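Local atomic coordinates of anthranilate synthase component I (Streptococcus pneumoniae serotype 4, PDB entry 5KCK), a protein that is one component chain of a synthase complex, a mixed alpha/beta protein built largely of extended antiparallel sheets. Residues H191-E194 with G195-E198; R201-R205 with N206-F210; D228-R231 with N232-T236; R377-Y380 with E381-E385. All coordinates share one frame; numbering follows the deposited sequence. Where two conformers were deposited one is given.

Contact 1: H191-E194 with G195-E198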
loop_
_atom_site.group_PDB
_atom_site.type_symbol
_atom_site.label_atom_id
_atom_site.label_comp_id
_atom_site.label_asym_id
_atom_site.label_seq_id
_atom_site.Cartn_x
_atom_site.Cartn_y
_atom_site.Cartn_z
ATOM N N HIS A 191 -15.566 -36.855 -19.123
ATOM C CA HIS A 191 -16.426 -37.124 -20.270
ATOM C C HIS A 191 -17.883 -36.796 -19.967
ATOM O O HIS A 191 -18.635 -36.414 -20.873
ATOM C CB HIS A 191 -16.249 -38.589 -20.695
ATOM C CG HIS A 191 -17.439 -39.188 -21.379
ATOM N ND1 HIS A 191 -18.422 -39.871 -20.695
ATOM C CD2 HIS A 191 -17.785 -39.239 -22.687
ATOM C CE1 HIS A 191 -19.330 -40.304 -21.552
ATOM N NE2 HIS A 191 -18.966 -39.936 -22.768
ATOM N N LYS A 192 -18.294 -36.915 -18.703
ATOM C CA LYS A 192 -19.654 -36.544 -18.325
ATOM C C LYS A 192 -19.853 -35.034 -18.401
ATOM O O LYS A 192 -20.902 -34.564 -18.860
ATOM C CB LYS A 192 -19.984 -37.056 -16.924
ATOM C CG LYS A 192 -21.179 -38.001 -16.897
ATOM C CD LYS A 192 -21.737 -38.192 -15.489
ATOM C CE LYS A 192 -22.693 -37.075 -15.096
ATOM N NZ LYS A 192 -23.863 -36.974 -16.018
ATOM N N PHE A 193 -18.861 -34.253 -17.955
ATOM C CA PHE A 193 -18.951 -32.804 -18.112
ATOM C C PHE A 193 -19.008 -32.422 -19.583
ATOM O O PHE A 193 -19.774 -31.534 -19.974
ATOM C CB PHE A 193 -17.772 -32.104 -17.432
ATOM C CG PHE A 193 -17.847 -30.600 -17.494
ATOM C CD1 PHE A 193 -18.747 -29.903 -16.699
ATOM C CD2 PHE A 193 -17.031 -29.884 -18.359
ATOM C CE1 PHE A 193 -18.830 -28.514 -16.757
ATOM C CE2 PHE A 193 -17.107 -28.503 -18.426
ATOM C CZ PHE A 193 -18.007 -27.814 -17.618
ATOM N N GLU A 194 -18.209 -33.088 -20.419
ATOM C CA GLU A 194 -18.232 -32.777 -21.842
ATOM C C GLU A 194 -19.574 -33.136 -22.463
ATOM O O GLU A 194 -20.025 -32.458 -23.391
ATOM C CB GLU A 194 -17.079 -33.491 -22.543
ATOM C CG GLU A 194 -15.714 -33.066 -22.013
ATOM C CD GLU A 194 -14.565 -33.798 -22.673
ATOM O OE1 GLU A 194 -14.012 -33.271 -23.660
ATOM O OE2 GLU A 194 -14.216 -34.903 -22.208
ATOM N N GLY A 195 -20.236 -34.175 -21.949
ATOM C CA GLY A 195 -21.590 -34.467 -22.393
ATOM C C GLY A 195 -22.596 -33.412 -21.962
ATOM O O GLY A 195 -23.539 -33.109 -22.697
HETATM N N MSE A 196 -22.425 -32.851 -20.767
HETATM C CA MSE A 196 -23.290 -31.760 -20.308
HETATM C C MSE A 196 -23.122 -30.526 -21.183
HETATM O O MSE A 196 -24.106 -29.911 -21.582
HETATM C CB MSE A 196 -22.998 -31.377 -18.859
HETATM C CG MSE A 196 -23.205 -32.470 -17.838
HETATM SE SE MSE A 196 -22.519 -31.886 -16.101
HETATM C CE MSE A 196 -22.699 -33.564 -15.125
ATOM N N VAL A 197 -21.865 -30.159 -21.452
ATOM C CA VAL A 197 -21.579 -29.064 -22.376
ATOM C C VAL A 197 -22.274 -29.307 -23.709
ATOM O O VAL A 197 -22.914 -28.410 -24.272
ATOM C CB VAL A 197 -20.061 -28.895 -22.562
ATOM C CG1 VAL A 197 -19.771 -27.849 -23.637
ATOM C CG2 VAL A 197 -19.403 -28.526 -21.243
ATOM N N GLU A 198 -22.173 -30.538 -24.221
ATOM C CA GLU A 198 -22.796 -30.876 -25.497
ATOM C C GLU A 198 -24.308 -30.693 -25.438
ATOM O O GLU A 198 -24.914 -30.130 -26.356
ATOM C CB GLU A 198 -22.437 -32.315 -25.884
ATOM C CG GLU A 198 -23.283 -32.894 -27.013
ATOM C CD GLU A 198 -24.258 -33.973 -26.545
ATOM O OE1 GLU A 198 -24.066 -34.520 -25.435
ATOM O OE2 GLU A 198 -25.217 -34.276 -27.292
#
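Phe193 O takes the backbone N-H of Val197 at 2.9 Å, in a nearly straight bond with an angle of 173° at the hydrogen. It is one of four successive i to i+4 bonds in this stretch of helix 190-205. Gly195 N reaches His191 O at 3.0 Å; this bond and those of Met196 to Lys192 and Glu198 to Glu194 are more bent. The same one-turn spacing pairs the side chains. The Phe193 CG is anti to its backbone N (chi1 -177°), and one face of the ring meets Val197. CG2 of Val197 stands 4.0 Å from the ring centroid, a CH-pi contact displaced toward the rim. The SE of Met196, a selenomethionine, approaches the ring obliquely at 4.3 Å from Phe193 CD1. Lys192 bends back at its last two torsions. Its CE comes within 3.5 Å of Met196 CE, with NZ at 3.7 Å close behind. The chemistry implies a two-sided helix. The CH-pi contact braces the Phe193 ring against its own helix, and packing of Phe193 on helix 433-446 and strand 211-221, and of Met196 on nearby loops, ties that side to the fold. Lys192 and His191 keep the outer side polar.

Contact 2: R201-R205 with N206-F210; sequences RDLIR and NGDMF
The flat carboxylate of Asp208 stands alongside Leu203, and the two side chains run in the same direction. Asp208 OD2 lies 4.0 Å from Leu203 CB, and the CB atoms of the two residues are 3.8 Å apart. Two other flat groups, the guanidinium groups of Arg201 and Arg205, lie edge to edge one helical turn apart. The NE of each is near the plane of the other group, while the planes themselves stand roughly at right angles. No bond joins Arg201 NE and Arg205 NH2, since both are donors. Arg201 NH2 forms a salt bridge with Asp202 OD1 at 3.3 Å, which probably offsets part of this gathering of positive charge.

A Schellman motif ends helix 190-205 here, with Gly207 as the C-prime residue. Asp208 N reaches back to Leu203 O at 2.9 Å, and Gly207 N binds Ile204 O at 3.1 Å. The second bond meets its acceptor from above the carbonyl plane, 68° out of it. Gly207 has a positive phi of 85°, a conformation suited to glycine.

The turn brings Met209, a selenomethionine, back against the helix. Its extended chain crosses Ile204 at about a right angle and sends CE to the side of Leu203. The carboxylate of Asp208 has its main polar partners in helix 372-382, where OD1 forms salt bridges with Arg374 and Arg378. Tyr429 also packs on Ile204. The backbone of Met209 adds a CA-H...O contact, with Ile204 CA 3.4 Å from Met209 O, and Leu203 CD1 touches Met209 CE at 3.8 Å.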
loop_
_atom_site.group_PDB
_atom_site.type_symbol
_atom_site.label_atom_id
_atom_site.label_comp_id
_atom_site.label_asym_id
_atom_site.label_seq_id
_atom_site.Cartn_x
_atom_site.Cartn_y
_atom_site.Cartn_z
ATOM N N ARG A 201 -25.013 -27.035 -25.342
ATOM C CA ARG A 201 -24.723 -26.470 -26.656
ATOM C C ARG A 201 -25.869 -26.737 -27.626
ATOM O O ARG A 201 -26.320 -25.831 -28.332
ATOM C CB ARG A 201 -23.413 -27.034 -27.208
ATOM C CG ARG A 201 -22.879 -26.257 -28.405
ATOM C CD ARG A 201 -21.815 -27.019 -29.173
ATOM N NE ARG A 201 -22.369 -28.203 -29.815
ATOM C CZ ARG A 201 -21.991 -29.449 -29.547
ATOM N NH1 ARG A 201 -21.037 -29.682 -28.654
ATOM N NH2 ARG A 201 -22.564 -30.463 -30.180
ATOM N N ASP A 202 -26.371 -27.975 -27.648
ATOM C CA ASP A 202 -27.445 -28.322 -28.570
ATOM C C ASP A 202 -28.715 -27.541 -28.267
ATOM O O ASP A 202 -29.425 -27.127 -29.192
ATOM C CB ASP A 202 -27.723 -29.823 -28.521
ATOM C CG ASP A 202 -26.638 -30.635 -29.192
ATOM O OD1 ASP A 202 -25.797 -30.032 -29.895
ATOM O OD2 ASP A 202 -26.633 -31.876 -29.026
ATOM N N LEU A 203 -29.030 -27.346 -26.982
ATOM C CA LEU A 203 -30.193 -26.537 -26.624
ATOM C C LEU A 203 -30.060 -25.125 -27.168
ATOM O O LEU A 203 -31.015 -24.573 -27.727
ATOM C CB LEU A 203 -30.371 -26.500 -25.110
ATOM C CG LEU A 203 -30.832 -27.786 -24.432
ATOM C CD1 LEU A 203 -30.594 -27.694 -22.934
ATOM C CD2 LEU A 203 -32.296 -28.024 -24.734
ATOM N N ILE A 204 -28.874 -24.532 -27.023
ATOM C CA ILE A 204 -28.619 -23.191 -27.540
ATOM C C ILE A 204 -28.809 -23.151 -29.053
ATOM O O ILE A 204 -29.395 -22.203 -29.592
ATOM C CB ILE A 204 -27.211 -22.731 -27.111
ATOM C CG1 ILE A 204 -27.160 -22.550 -25.587
ATOM C CG2 ILE A 204 -26.801 -21.445 -27.809
ATOM C CD1 ILE A 204 -25.769 -22.343 -25.029
ATOM N N ARG A 205 -28.341 -24.187 -29.763
ATOM C CA ARG A 205 -28.534 -24.239 -31.212
ATOM C C ARG A 205 -30.014 -24.326 -31.575
ATOM O O ARG A 205 -30.451 -23.736 -32.570
ATOM C CB ARG A 205 -27.784 -25.429 -31.812
ATOM C CG ARG A 205 -26.380 -25.633 -31.279
ATOM C CD ARG A 205 -25.307 -25.203 -32.255
ATOM N NE ARG A 205 -24.081 -25.965 -32.047
ATOM C CZ ARG A 205 -23.032 -25.944 -32.862
ATOM N NH1 ARG A 205 -23.053 -25.193 -33.955
ATOM N NH2 ARG A 205 -21.960 -26.677 -32.585
ATOM N N ASN A 206 -30.796 -25.056 -30.780
ATOM C CA ASN A 206 -32.226 -25.232 -31.000
ATOM C C ASN A 206 -33.054 -24.032 -30.523
ATOM O O ASN A 206 -34.287 -24.114 -30.497
ATOM C CB ASN A 206 -32.701 -26.514 -30.303
ATOM C CG ASN A 206 -33.932 -27.126 -30.961
ATOM O OD1 ASN A 206 -34.137 -27.002 -32.169
ATOM N ND2 ASN A 206 -34.757 -27.793 -30.160
ATOM N N GLY A 207 -32.409 -22.929 -30.148
ATOM C CA GLY A 207 -33.111 -21.728 -29.741
ATOM C C GLY A 207 -33.544 -21.677 -28.291
ATOM O O GLY A 207 -34.262 -20.744 -27.913
ATOM N N ASP A 208 -33.124 -22.636 -27.461
ATOM C CA ASP A 208 -33.624 -22.703 -26.090
ATOM C C ASP A 208 -33.150 -21.517 -25.255
ATOM O O ASP A 208 -33.867 -21.073 -24.350
ATOM C CB ASP A 208 -33.199 -24.027 -25.449
ATOM C CG ASP A 208 -33.664 -24.166 -24.007
ATOM O OD1 ASP A 208 -34.878 -24.385 -23.787
ATOM O OD2 ASP A 208 -32.808 -24.071 -23.092
HETATM N N MSE A 209 -31.963 -20.990 -25.552
HETATM C CA MSE A 209 -31.337 -19.927 -24.767
HETATM C C MSE A 209 -30.066 -19.495 -25.486
HETATM O O MSE A 209 -29.687 -20.094 -26.493
HETATM C CB MSE A 209 -31.020 -20.401 -23.341
HETATM C CG MSE A 209 -30.297 -21.743 -23.294
HETATM SE SE MSE A 209 -29.831 -22.424 -21.510
HETATM C CE MSE A 209 -29.263 -24.224 -22.037
ATOM N N PHE A 210 -29.398 -18.469 -24.969
ATOM C CA PHE A 210 -28.198 -17.942 -25.608
ATOM C C PHE A 210 -26.905 -18.339 -24.903
ATOM O O PHE A 210 -25.872 -18.488 -25.564
ATOM C CB PHE A 210 -28.280 -16.410 -25.699
ATOM C CG PHE A 210 -27.078 -15.774 -26.348
ATOM C CD1 PHE A 210 -26.959 -15.735 -27.730
ATOM C CD2 PHE A 210 -26.067 -15.209 -25.576
ATOM C CE1 PHE A 210 -25.853 -15.153 -28.330
ATOM C CE2 PHE A 210 -24.957 -14.631 -26.173
ATOM C CZ PHE A 210 -24.853 -14.602 -27.552
#

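Contact 3: D228-R231 with N232-T236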
loop_
_atom_site.group_PDB
_atom_site.type_symbol
_atom_site.label_atom_id
_atom_site.label_comp_id
_atom_site.label_asym_id
_atom_site.label_seq_id
_atom_site.Cartn_x
_atom_site.Cartn_y
_atom_site.Cartn_z
ATOM N N ASP A 228 -3.521 -19.929 7.171
ATOM C CA ASP A 228 -2.294 -19.629 6.440
ATOM C C ASP A 228 -2.540 -19.595 4.941
ATOM O O ASP A 228 -1.887 -18.826 4.224
ATOM C CB ASP A 228 -1.194 -20.639 6.771
ATOM C CG ASP A 228 -0.596 -20.422 8.154
ATOM O OD1 ASP A 228 -0.881 -19.376 8.783
ATOM O OD2 ASP A 228 0.173 -21.298 8.606
ATOM N N PHE A 229 -3.470 -20.415 4.447
ATOM C CA PHE A 229 -3.883 -20.292 3.054
ATOM C C PHE A 229 -4.450 -18.902 2.779
ATOM O O PHE A 229 -4.103 -18.270 1.772
ATOM C CB PHE A 229 -4.902 -21.380 2.712
ATOM C CG PHE A 229 -5.463 -21.269 1.322
ATOM C CD1 PHE A 229 -4.776 -21.793 0.240
ATOM C CD2 PHE A 229 -6.677 -20.649 1.100
ATOM C CE1 PHE A 229 -5.290 -21.691 -1.039
ATOM C CE2 PHE A 229 -7.200 -20.548 -0.181
ATOM C CZ PHE A 229 -6.506 -21.068 -1.247
ATOM N N TYR A 230 -5.299 -18.393 3.682
ATOM C CA TYR A 230 -5.812 -17.033 3.519
ATOM C C TYR A 230 -4.679 -16.014 3.518
ATOM O O TYR A 230 -4.656 -15.111 2.674
ATOM C CB TYR A 230 -6.832 -16.696 4.611
ATOM C CG TYR A 230 -7.427 -15.306 4.436
ATOM C CD1 TYR A 230 -8.286 -15.029 3.379
ATOM C CD2 TYR A 230 -7.114 -14.268 5.309
ATOM C CE1 TYR A 230 -8.825 -13.760 3.194
ATOM C CE2 TYR A 230 -7.646 -12.992 5.133
ATOM C CZ TYR A 230 -8.505 -12.746 4.071
ATOM O OH TYR A 230 -9.046 -11.493 3.878
ATOM N N ARG A 231 -3.718 -16.151 4.445
ATOM C CA ARG A 231 -2.598 -15.213 4.488
ATOM C C ARG A 231 -1.838 -15.206 3.170
ATOM O O ARG A 231 -1.395 -14.150 2.701
ATOM C CB ARG A 231 -1.651 -15.557 5.644
ATOM C CG ARG A 231 -2.265 -15.402 7.034
ATOM C CD ARG A 231 -1.311 -15.955 8.102
ATOM N NE ARG A 231 -0.034 -15.249 8.074
ATOM C CZ ARG A 231 1.065 -15.651 8.706
ATOM N NH1 ARG A 231 1.063 -16.772 9.421
ATOM N NH2 ARG A 231 2.170 -14.930 8.609
ATOM N N ASN A 232 -1.683 -16.374 2.551
ATOM C CA ASN A 232 -0.987 -16.410 1.273
ATOM C C ASN A 232 -1.880 -15.900 0.152
ATOM O O ASN A 232 -1.400 -15.242 -0.779
ATOM C CB ASN A 232 -0.504 -17.825 0.965
ATOM C CG ASN A 232 0.440 -17.859 -0.224
ATOM O OD1 ASN A 232 1.504 -17.227 -0.206
ATOM N ND2 ASN A 232 0.054 -18.582 -1.270
ATOM N N LEU A 233 -3.181 -16.182 0.247
ATOM C CA LEU A 233 -4.121 -15.771 -0.790
ATOM C C LEU A 233 -4.161 -14.255 -0.935
ATOM O O LEU A 233 -4.161 -13.730 -2.055
ATOM C CB LEU A 233 -5.515 -16.314 -0.466
ATOM C CG LEU A 233 -6.588 -16.071 -1.533
ATOM C CD1 LEU A 233 -6.246 -16.824 -2.818
ATOM C CD2 LEU A 233 -7.966 -16.461 -1.020
ATOM N N ARG A 234 -4.193 -13.531 0.187
ATOM C CA ARG A 234 -4.326 -12.082 0.108
ATOM C C ARG A 234 -3.070 -11.419 -0.436
ATOM O O ARG A 234 -3.136 -10.262 -0.864
ATOM C CB ARG A 234 -4.708 -11.503 1.479
ATOM C CG ARG A 234 -3.732 -11.790 2.592
ATOM C CD ARG A 234 -4.390 -11.671 3.977
ATOM N NE ARG A 234 -4.762 -10.307 4.359
ATOM C CZ ARG A 234 -3.890 -9.334 4.625
ATOM N NH1 ARG A 234 -2.578 -9.552 4.538
ATOM N NH2 ARG A 234 -4.330 -8.134 4.970
ATOM N N VAL A 235 -1.940 -12.123 -0.463
ATOM C CA VAL A 235 -0.754 -11.603 -1.141
ATOM C C VAL A 235 -0.759 -11.953 -2.626
ATOM O O VAL A 235 -0.356 -11.140 -3.462
ATOM C CB VAL A 235 0.526 -12.113 -0.445
ATOM C CG1 VAL A 235 1.761 -11.725 -1.252
ATOM C CG2 VAL A 235 0.610 -11.549 0.962
ATOM N N THR A 236 -1.221 -13.148 -2.990
ATOM C CA THR A 236 -1.170 -13.583 -4.379
ATOM C C THR A 236 -2.425 -13.237 -5.181
ATOM O O THR A 236 -2.386 -13.314 -6.414
ATOM C CB THR A 236 -0.915 -15.097 -4.456
ATOM O OG1 THR A 236 -2.060 -15.813 -3.973
ATOM C CG2 THR A 236 0.297 -15.474 -3.622
HETATM O O HOH W 1 -1.028 -12.023 4.459
#
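Tyr230 and Arg234 are brought together by their torsions. The tyrosine CG is anti to the backbone N (chi1 -178°), while the arginine CG sits between its backbone N and carbonyl carbon (chi1 59°). With chi2 nearly extended, this places Arg234 CD 3.7 Å from Tyr230 CE2. A bend at chi3 then turns NE and the guanidinium, whose plane stands 53° from that of the ring. The approach is oblique. The backbone below is ordinary helix, with Arg234 N bonded to Tyr230 O at 3.0 Å. Water 1 ties the arginine to the helix as well. It donates to Arg231 O at 2.8 Å and accepts from Arg234 NH1 at 2.9 Å, at the edge of the guanidinium. On another side of helix 226-236, Leu233 CD2 approaches the Phe229 ring obliquely. Arg231 NH1 meets Asp228 OD1 at 3.3 Å, in a weak bond that is part of a salt bridge; Arg231 NH2 has the stronger partner, Asp10. Glu30 of the second subunit receives both a hydrogen bond from Tyr230 OH and a salt bridge from Arg234 NH2. The chemistry implies a subunit contact in which the packed tyrosine and arginine offer two polar ends to a single carboxylate.

Contact 4: R377-Y380 with E381-E385; sequences RRIY and ELETE
Arg378 and Glu381 run alongside each other and point the same way from one turn of the helix. Their charged planes are inclined by 63°. Glu381 OE1 nevertheless lies close to the guanidinium plane, at its edge, and takes Arg378 NH1 at 2.9 Å through its syn lone pair. The bond is fairly straight, with an angle of 161° at the hydrogen. A bend at chi2 of -55° turns the arginine to meet an otherwise extended glutamate. Glu381 OE1 also lies 3.3 Å from Arg378 CD. The other terminal nitrogen, NH2, pairs with Asp208.

Ile379 and Glu383, one residue and two residues further along, also lie side by side and point the same way. Ile379 CG2 presses against the carboxylate, 3.6 Å from Glu383 CD. Glu383 OE2 has its polar partners in Ser215 and Arg387.

These pairs frame the C-terminal end of helix 372-382, where the backbone pattern tightens. Ile379 O accepts two donors. Glu383 N meets it nearly end-on at 2.7 Å, and Leu382 N comes from above the carbonyl plane at 3.2 Å. Glu381 N likewise binds Arg378 O at 3.0 Å from well out of the plane. From Glu383 onward the chain is no longer helical.

The Tyr380 ring is oblique to Glu383 OE1 and to the backbone oxygen of Glu385, and its OH binds Asp100. Water 2 donates to Glu383 O at 2.7 Å and more weakly to Tyr380 O.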
loop_
_atom_site.group_PDB
_atom_site.type_symbol
_atom_site.label_atom_id
_atom_site.label_comp_id
_atom_site.label_asym_id
_atom_site.label_seq_id
_atom_site.Cartn_x
_atom_site.Cartn_y
_atom_site.Cartn_z
ATOM N N ARG A 377 -32.886 -23.096 -14.990
ATOM C CA ARG A 377 -33.571 -24.383 -15.050
ATOM C C ARG A 377 -32.705 -25.429 -15.748
ATOM O O ARG A 377 -32.617 -26.577 -15.293
ATOM C CB ARG A 377 -34.932 -24.230 -15.738
ATOM C CG ARG A 377 -35.922 -23.360 -14.925
ATOM C CD ARG A 377 -37.348 -23.412 -15.482
ATOM N NE ARG A 377 -37.838 -24.789 -15.590
ATOM C CZ ARG A 377 -38.699 -25.362 -14.749
ATOM N NH1 ARG A 377 -39.194 -24.683 -13.725
ATOM N NH2 ARG A 377 -39.071 -26.618 -14.942
ATOM N N ARG A 378 -32.024 -25.038 -16.832
ATOM C CA ARG A 378 -31.170 -25.981 -17.550
ATOM C C ARG A 378 -29.962 -26.394 -16.715
ATOM O O ARG A 378 -29.548 -27.560 -16.752
ATOM C CB ARG A 378 -30.723 -25.378 -18.874
ATOM C CG ARG A 378 -31.882 -25.072 -19.828
ATOM C CD ARG A 378 -32.770 -26.291 -20.098
ATOM N NE ARG A 378 -33.660 -26.047 -21.229
ATOM C CZ ARG A 378 -34.715 -26.790 -21.539
ATOM N NH1 ARG A 378 -35.034 -27.841 -20.799
ATOM N NH2 ARG A 378 -35.457 -26.477 -22.594
ATOM N N ILE A 379 -29.390 -25.457 -15.952
ATOM C CA ILE A 379 -28.247 -25.780 -15.098
ATOM C C ILE A 379 -28.598 -26.903 -14.132
ATOM O O ILE A 379 -27.794 -27.815 -13.902
ATOM C CB ILE A 379 -27.757 -24.525 -14.352
ATOM C CG1 ILE A 379 -27.013 -23.600 -15.314
ATOM C CG2 ILE A 379 -26.868 -24.908 -13.145
ATOM C CD1 ILE A 379 -26.808 -22.197 -14.769
ATOM N N TYR A 380 -29.801 -26.876 -13.569
ATOM C CA TYR A 380 -30.175 -27.907 -12.615
ATOM C C TYR A 380 -30.795 -29.137 -13.264
ATOM O O TYR A 380 -31.148 -30.087 -12.555
ATOM C CB TYR A 380 -31.093 -27.318 -11.549
ATOM C CG TYR A 380 -30.289 -26.760 -10.396
ATOM C CD1 TYR A 380 -28.915 -26.984 -10.321
ATOM C CD2 TYR A 380 -30.890 -26.034 -9.378
ATOM C CE1 TYR A 380 -28.165 -26.497 -9.271
ATOM C CE2 TYR A 380 -30.146 -25.536 -8.322
ATOM C CZ TYR A 380 -28.785 -25.768 -8.276
ATOM O OH TYR A 380 -28.038 -25.287 -7.224
ATOM N N GLU A 381 -30.915 -29.156 -14.589
ATOM C CA GLU A 381 -31.153 -30.404 -15.294
ATOM C C GLU A 381 -29.853 -31.105 -15.652
ATOM O O GLU A 381 -29.858 -32.317 -15.874
ATOM C CB GLU A 381 -31.989 -30.152 -16.559
ATOM C CG GLU A 381 -33.409 -29.663 -16.251
ATOM C CD GLU A 381 -34.175 -29.157 -17.475
ATOM O OE1 GLU A 381 -33.618 -29.129 -18.595
ATOM O OE2 GLU A 381 -35.353 -28.777 -17.305
ATOM N N LEU A 382 -28.740 -30.375 -15.666
ATOM C CA LEU A 382 -27.433 -30.893 -16.044
ATOM C C LEU A 382 -26.497 -31.093 -14.860
ATOM O O LEU A 382 -25.895 -32.157 -14.723
ATOM C CB LEU A 382 -26.789 -29.947 -17.061
ATOM C CG LEU A 382 -27.637 -29.755 -18.309
ATOM C CD1 LEU A 382 -27.033 -28.680 -19.191
ATOM C CD2 LEU A 382 -27.750 -31.076 -19.054
ATOM N N GLU A 383 -26.335 -30.094 -14.003
ATOM C CA GLU A 383 -25.468 -30.268 -12.845
ATOM C C GLU A 383 -26.102 -31.238 -11.858
ATOM O O GLU A 383 -27.327 -31.285 -11.705
ATOM C CB GLU A 383 -25.186 -28.922 -12.180
ATOM C CG GLU A 383 -24.313 -28.007 -13.030
ATOM C CD GLU A 383 -23.921 -26.728 -12.316
ATOM O OE1 GLU A 383 -24.352 -26.543 -11.155
ATOM O OE2 GLU A 383 -23.179 -25.909 -12.915
ATOM N N THR A 384 -25.259 -32.035 -11.204
ATOM C CA THR A 384 -25.721 -33.098 -10.325
ATOM C C THR A 384 -25.535 -32.777 -8.847
ATOM O O THR A 384 -25.905 -33.594 -8.000
ATOM C CB THR A 384 -25.004 -34.411 -10.667
ATOM O OG1 THR A 384 -23.593 -34.250 -10.477
ATOM C CG2 THR A 384 -25.260 -34.779 -12.113
ATOM N N GLU A 385 -24.991 -31.610 -8.517
ATOM C CA GLU A 385 -24.780 -31.197 -7.140
ATOM C C GLU A 385 -25.349 -29.803 -6.951
ATOM O O GLU A 385 -25.146 -28.928 -7.797
ATOM C CB GLU A 385 -23.290 -31.175 -6.768
ATOM C CG GLU A 385 -22.571 -32.507 -6.855
ATOM C CD GLU A 385 -21.073 -32.358 -6.624
ATOM O OE1 GLU A 385 -20.359 -31.946 -7.567
ATOM O OE2 GLU A 385 -20.617 -32.631 -5.493
HETATM O O HOH W 2 -29.578 -32.828 -11.575
#

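How the contacts relate
Contacts 1 and 2 lie in series on helix 190-205, with centres about 15 Å apart. They are joined through the helix, with the Glu198 and Asp202 carboxylates close together. Contact 4, at the end of helix 372-382, packs against both. Its centre is about 12 Å from that of contact 1, where Met196 CE lies 3.5 Å from Leu382 O. Its centre is about 15 Å from that of contact 2, where Leu203 CD1 meets Arg378 CD at 3.8 Å. Arg378 NH2 forms a salt bridge with Asp208 OD1 of contact 2, while NH1 of the same group holds Glu381. Contact 3 stands apart on helix 226-236. Its nearest atoms are about 19 Å from contact 4, and it alone of the four reaches the second subunit.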